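Uncharacterized protein (Bacteroides caccae, PDB 4R4K) is of unknown function but has a cystatin-like fold, belongs to the NTF2 clan and binds polyethylene glycol chains in the crystal. Local coordinates at residues A[77-82]-A[101-106]; A[71-76]-A[95-100]. All blocks are in the same frame, centred on the assembly; numbering follows the deposited sequence. Where two conformers were deposited one is given.

From the N terminus, the chain leaves strand 69-72 through a turn, runs back along strand 78-87, returns on strand 90-97 and turns again into strand 104-110. Interaction 2 closes a loop between 71-76, the end of strand 69-72 and its turn, and 95-100, the end of strand 90-97 and the turn after it. Interaction 1 does the same one strand further on, from 77-82 to 101-106. The loops cross, since their segments alternate. Each contact reaches over the strand between its partners, so together they tie four strands of the five-stranded antiparallel sheet. They also touch directly through probable backbone hydrogen bonds, I78 O with E98 N and Y79 O with I71 N.

Interaction 1. Residues A[77-82]-A[101-106]; sequences GIYVSK and EIDLRV. With ACT (acetate ion), chain G.
Y79 and D103 meet in a single side-chain hydrogen bond that reaches from strand 78-87 over strand 90-97 to D103, in the segment 101-106 that leads into the next strand. The phenol donates from OH of Y79 to OD1 of D103, and at 2.5 Å the bond is very short. The carboxylate does not stand square to the ring: it comes in at the ring edge with its CG in the ring plane, and the two planes are 34° apart. Its second oxygen stays close by, with OD2 of D103 3.3 Å from CE1 of Y79, so the carboxylate sits beside the OH and CE1 edge.

Two torsions bring the groups together. Y79 carries CG anti to its backbone N (chi1 -166°), which sends the ring out toward strand 90-97. There Y79 CE1 lies 3.4 Å from G96 CA. D103 comes from the opposite direction, its CG held between the backbone N and the carbonyl carbon (chi1 59°). A classic beta bulge sets D103 and L104 together opposite A95. The bond also links two polyethylene glycol sites, because each residue lines a different one.

Away from this pair, R105 extends its chain to an acetate, probably from the crystallisation liquor. NH2 of R105 reaches OXT of the acetate at 3.1 Å; NE adds a weak bond to the same oxygen, which lies in the guanidinium plane.

Around the contact, the Y79 ring touches A95 and makes an edge-to-face stack with Y97, both on strand 90-97, while S81 bonds back to K67. On the far side, L104 packs against C121 and V106 against V118 of strand 116-123.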
# COMPACT_ATOMS: atom_id res chain seq x y z
N GLY A 77 7.76 -7.38 -19.89
CA GLY A 77 6.83 -6.55 -19.13
C GLY A 77 7.29 -5.11 -19.01
O GLY A 77 8.47 -4.84 -19.06
N ILE A 78 6.33 -4.20 -18.89
CA ILE A 78 6.60 -2.82 -18.50
C ILE A 78 5.83 -2.54 -17.23
O ILE A 78 4.60 -2.60 -17.22
CB ILE A 78 6.19 -1.83 -19.60
CG1 ILE A 78 6.93 -2.14 -20.90
CG2 ILE A 78 6.44 -0.40 -19.15
CD1 ILE A 78 6.55 -1.27 -22.07
N TYR A 79 6.56 -2.28 -16.16
CA TYR A 79 5.96 -2.03 -14.84
C TYR A 79 5.99 -0.50 -14.60
O TYR A 79 7.01 0.16 -14.81
CB TYR A 79 6.73 -2.78 -13.79
CG TYR A 79 6.01 -2.87 -12.45
CD1 TYR A 79 5.05 -3.86 -12.23
CD2 TYR A 79 6.25 -1.96 -11.43
CE1 TYR A 79 4.35 -3.94 -11.03
CE2 TYR A 79 5.57 -2.05 -10.22
CZ TYR A 79 4.63 -3.04 -10.03
OH TYR A 79 3.95 -3.15 -8.83
N VAL A 80 4.85 0.07 -14.23
CA VAL A 80 4.74 1.51 -14.11
C VAL A 80 4.20 1.84 -12.72
O VAL A 80 3.23 1.22 -12.29
CB VAL A 80 3.77 2.09 -15.18
CG1 VAL A 80 3.55 3.59 -15.00
CG2 VAL A 80 4.28 1.79 -16.59
N SER A 81 4.84 2.79 -12.07
CA SER A 81 4.40 3.31 -10.78
C SER A 81 4.32 4.82 -10.88
O SER A 81 5.20 5.48 -11.46
CB SER A 81 5.33 2.88 -9.65
OG SER A 81 6.68 3.30 -9.96
N LYS A 82 3.23 5.37 -10.39
CA LYS A 82 2.97 6.80 -10.55
C LYS A 82 1.92 7.28 -9.57
O LYS A 82 1.08 6.50 -9.12
CB LYS A 82 2.54 7.11 -11.98
CG LYS A 82 1.23 6.49 -12.37
CD LYS A 82 1.03 6.63 -13.88
CE LYS A 82 -0.14 5.80 -14.36
NZ LYS A 82 -0.61 6.24 -15.70
N GLU A 101 -4.14 -5.49 -14.49
CA GLU A 101 -4.71 -4.77 -13.37
C GLU A 101 -3.55 -4.33 -12.45
O GLU A 101 -2.52 -4.98 -12.36
CB GLU A 101 -5.67 -5.68 -12.58
CG GLU A 101 -6.42 -4.99 -11.47
CD GLU A 101 -7.29 -3.85 -11.98
OE1 GLU A 101 -8.45 -4.07 -12.36
OE2 GLU A 101 -6.78 -2.72 -12.01
N ILE A 102 -3.76 -3.21 -11.77
CA ILE A 102 -2.74 -2.69 -10.85
C ILE A 102 -2.53 -3.69 -9.73
O ILE A 102 -3.44 -4.47 -9.40
CB ILE A 102 -3.12 -1.34 -10.24
CG1 ILE A 102 -4.39 -1.48 -9.39
CG2 ILE A 102 -3.26 -0.29 -11.33
CD1 ILE A 102 -4.62 -0.32 -8.46
N ASP A 103 -1.33 -3.71 -9.17
CA ASP A 103 -1.06 -4.54 -7.99
C ASP A 103 -0.83 -3.76 -6.70
O ASP A 103 -0.64 -4.34 -5.66
CB ASP A 103 0.05 -5.55 -8.25
CG ASP A 103 1.34 -4.92 -8.64
OD1 ASP A 103 1.63 -3.75 -8.27
OD2 ASP A 103 2.08 -5.64 -9.35
N LEU A 104 -0.84 -2.43 -6.76
CA LEU A 104 -0.75 -1.58 -5.57
C LEU A 104 -1.47 -0.26 -5.81
O LEU A 104 -1.25 0.37 -6.84
CB LEU A 104 0.72 -1.30 -5.16
CG LEU A 104 1.00 -0.40 -3.94
CD1 LEU A 104 0.55 -1.05 -2.66
CD2 LEU A 104 2.47 -0.01 -3.81
N ARG A 105 -2.30 0.16 -4.86
CA ARG A 105 -2.86 1.49 -4.84
C ARG A 105 -2.82 1.93 -3.39
O ARG A 105 -3.31 1.22 -2.52
CB ARG A 105 -4.30 1.51 -5.38
CG ARG A 105 -5.04 2.84 -5.43
CD ARG A 105 -6.52 2.62 -5.63
NE ARG A 105 -7.21 3.89 -5.83
CZ ARG A 105 -7.69 4.65 -4.85
NH1 ARG A 105 -7.54 4.30 -3.57
NH2 ARG A 105 -8.31 5.79 -5.15
N VAL A 106 -2.19 3.08 -3.15
CA VAL A 106 -2.11 3.65 -1.81
C VAL A 106 -2.68 5.06 -1.85
O VAL A 106 -2.31 5.88 -2.71
CB VAL A 106 -0.66 3.73 -1.30
CG1 VAL A 106 -0.66 4.09 0.18
CG2 VAL A 106 0.07 2.43 -1.55
C ACT G . -9.19 4.92 -8.80
O ACT G . -10.43 4.78 -8.76
OXT ACT G . -8.62 5.89 -8.26
CH3 ACT G . -8.37 3.87 -9.50

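Interaction 2. Residues A[71-76]-A[95-100]. With PEU (2,5,8,11,14,17,20,23,26,29,32,35,38,41,44,47,50,53,56,59,62,65,68,71,74,77,80-heptacosaoxadooctacontan-82-ol), chain I.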
# COMPACT_ATOMS: atom_id res chain seq x y z
N ILE A 71 9.59 0.71 -15.65
CA ILE A 71 10.57 -0.34 -15.73
C ILE A 71 10.27 -1.17 -16.97
O ILE A 71 9.21 -1.79 -17.04
CB ILE A 71 10.56 -1.25 -14.48
CG1 ILE A 71 10.77 -0.43 -13.20
CG2 ILE A 71 11.65 -2.30 -14.57
CD1 ILE A 71 10.44 -1.20 -11.93
N GLU A 72 11.20 -1.17 -17.92
CA GLU A 72 11.08 -1.96 -19.14
C GLU A 72 11.94 -3.19 -18.96
O GLU A 72 13.16 -3.08 -18.90
CB GLU A 72 11.58 -1.14 -20.36
CG GLU A 72 10.59 -0.10 -20.84
CD GLU A 72 11.16 0.86 -21.89
OE1 GLU A 72 12.35 1.25 -21.76
OE2 GLU A 72 10.40 1.23 -22.82
N GLN A 73 11.31 -4.35 -18.82
CA GLN A 73 12.03 -5.60 -18.55
C GLN A 73 12.39 -6.30 -19.84
O GLN A 73 11.59 -6.37 -20.78
CB GLN A 73 11.19 -6.50 -17.64
CG GLN A 73 10.86 -5.88 -16.30
CD GLN A 73 9.93 -6.74 -15.43
OE1 GLN A 73 9.08 -7.42 -15.94
NE2 GLN A 73 10.05 -6.63 -14.12
N GLU A 74 13.58 -6.90 -19.87
CA GLU A 74 13.99 -7.68 -21.02
C GLU A 74 13.00 -8.80 -21.35
O GLU A 74 12.80 -9.11 -22.51
CB GLU A 74 15.39 -8.26 -20.82
CG GLU A 74 15.97 -8.93 -22.06
CD GLU A 74 15.51 -10.37 -22.31
OE1 GLU A 74 14.98 -11.04 -21.40
OE2 GLU A 74 15.71 -10.85 -23.45
N GLU A 75 12.42 -9.41 -20.31
CA GLU A 75 11.41 -10.48 -20.47
C GLU A 75 10.01 -10.03 -20.91
O GLU A 75 9.11 -10.85 -21.04
CB GLU A 75 11.33 -11.33 -19.20
CG GLU A 75 12.51 -12.26 -19.15
CD GLU A 75 12.71 -12.93 -17.80
OE1 GLU A 75 12.01 -12.58 -16.83
OE2 GLU A 75 13.59 -13.82 -17.74
N GLY A 76 9.82 -8.73 -21.14
CA GLY A 76 8.69 -8.25 -21.95
C GLY A 76 7.75 -7.31 -21.20
O GLY A 76 7.03 -6.52 -21.81
N ALA A 95 0.66 1.27 -8.85
CA ALA A 95 1.71 0.54 -9.51
C ALA A 95 1.20 -0.77 -10.08
O ALA A 95 0.28 -1.40 -9.52
CB ALA A 95 2.87 0.29 -8.57
N GLY A 96 1.77 -1.17 -11.22
CA GLY A 96 1.40 -2.42 -11.85
C GLY A 96 2.00 -2.54 -13.24
O GLY A 96 2.58 -1.57 -13.76
N TYR A 97 1.84 -3.73 -13.82
CA TYR A 97 2.26 -3.96 -15.21
C TYR A 97 1.31 -3.27 -16.18
O TYR A 97 0.09 -3.30 -15.99
CB TYR A 97 2.32 -5.46 -15.52
CG TYR A 97 3.55 -6.12 -14.96
CD1 TYR A 97 4.78 -5.90 -15.54
CD2 TYR A 97 3.48 -6.88 -13.80
CE1 TYR A 97 5.93 -6.47 -15.01
CE2 TYR A 97 4.62 -7.44 -13.26
CZ TYR A 97 5.84 -7.24 -13.87
OH TYR A 97 6.99 -7.77 -13.33
N GLU A 98 1.86 -2.62 -17.20
CA GLU A 98 1.03 -2.06 -18.27
C GLU A 98 0.22 -3.19 -18.87
O GLU A 98 0.75 -4.26 -19.16
CB GLU A 98 1.86 -1.49 -19.43
CG GLU A 98 2.36 -0.07 -19.33
CD GLU A 98 3.02 0.38 -20.63
OE1 GLU A 98 3.10 -0.42 -21.59
OE2 GLU A 98 3.47 1.52 -20.71
N GLU A 99 -1.07 -2.94 -19.05
CA GLU A 99 -2.02 -3.87 -19.68
C GLU A 99 -2.53 -4.95 -18.72
O GLU A 99 -3.33 -5.81 -19.12
CB GLU A 99 -1.51 -4.50 -21.03
CG GLU A 99 -0.76 -3.57 -22.06
CD GLU A 99 -0.73 -4.15 -23.48
OE1 GLU A 99 -1.04 -5.36 -23.65
OE2 GLU A 99 -0.39 -3.40 -24.44
N SER A 100 -2.12 -4.89 -17.45
CA SER A 100 -2.64 -5.76 -16.39
C SER A 100 -3.37 -4.87 -15.38
O SER A 100 -3.20 -3.65 -15.39
CB SER A 100 -1.52 -6.57 -15.67
OG SER A 100 -0.93 -7.54 -16.52
OCY PEU I . 6.90 -6.60 -9.11
CCZ PEU I . 7.54 -6.58 -10.39
CDA PEU I . 8.45 -5.36 -10.53
ODB PEU I . 8.78 -4.85 -9.24
CDC PEU I . 9.48 -3.61 -9.25
CDD PEU I . 8.86 -2.69 -8.20
ODE PEU I . 9.83 -2.32 -7.22
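Q73 and Y97 supply the polar part of this surface contact: NE2 of Q73 points to OH of Y97 at 3.4 Å, a weak hydrogen bond with a bent N-H...O angle of 141°. The amide meets the ring at an edge, with OE1 of Q73 near the ring plane and 3.4 Å from CE1 of Y97. The two side chains cross at about a right angle, and the amide and ring planes are 57° apart. Q73 keeps CG beside its backbone N (chi1 -60°) and runs extended beyond it, which carries the amide across to the tyrosine OH.

Contacts with the ligand, a polyethylene glycol chain lying against both segments, are van der Waals approaches. The phenol oxygen OH of Y97 meets the ligand carbon CCZ at 3.2 Å, and the methyl CD1 of I71 meets CDC at 3.7 Å. Together with Y79, these residues line that site, so Q73 and Y97 meet at its border.

Both partners stand at the first position of a backbone turn. Q73 opens a type I turn, closed by G76 N to Q73 O at 3.0 Å; G76 takes a positive phi, with backbone angles that suit glycine. Y97 opens a type II turn, closed by S100 N to Y97 O at 3.1 Å.

Strand 78-87 runs between the two segments and pairs with both: I71 bonds to Y79 on one flank, and G96 and E98 bond to V80 and I78 on the other. E98 also forms a salt bridge with R70 of strand 69-72, and A95 hydrogen-bonds to the backbone of D103 and L104, on the side toward strand 104-110.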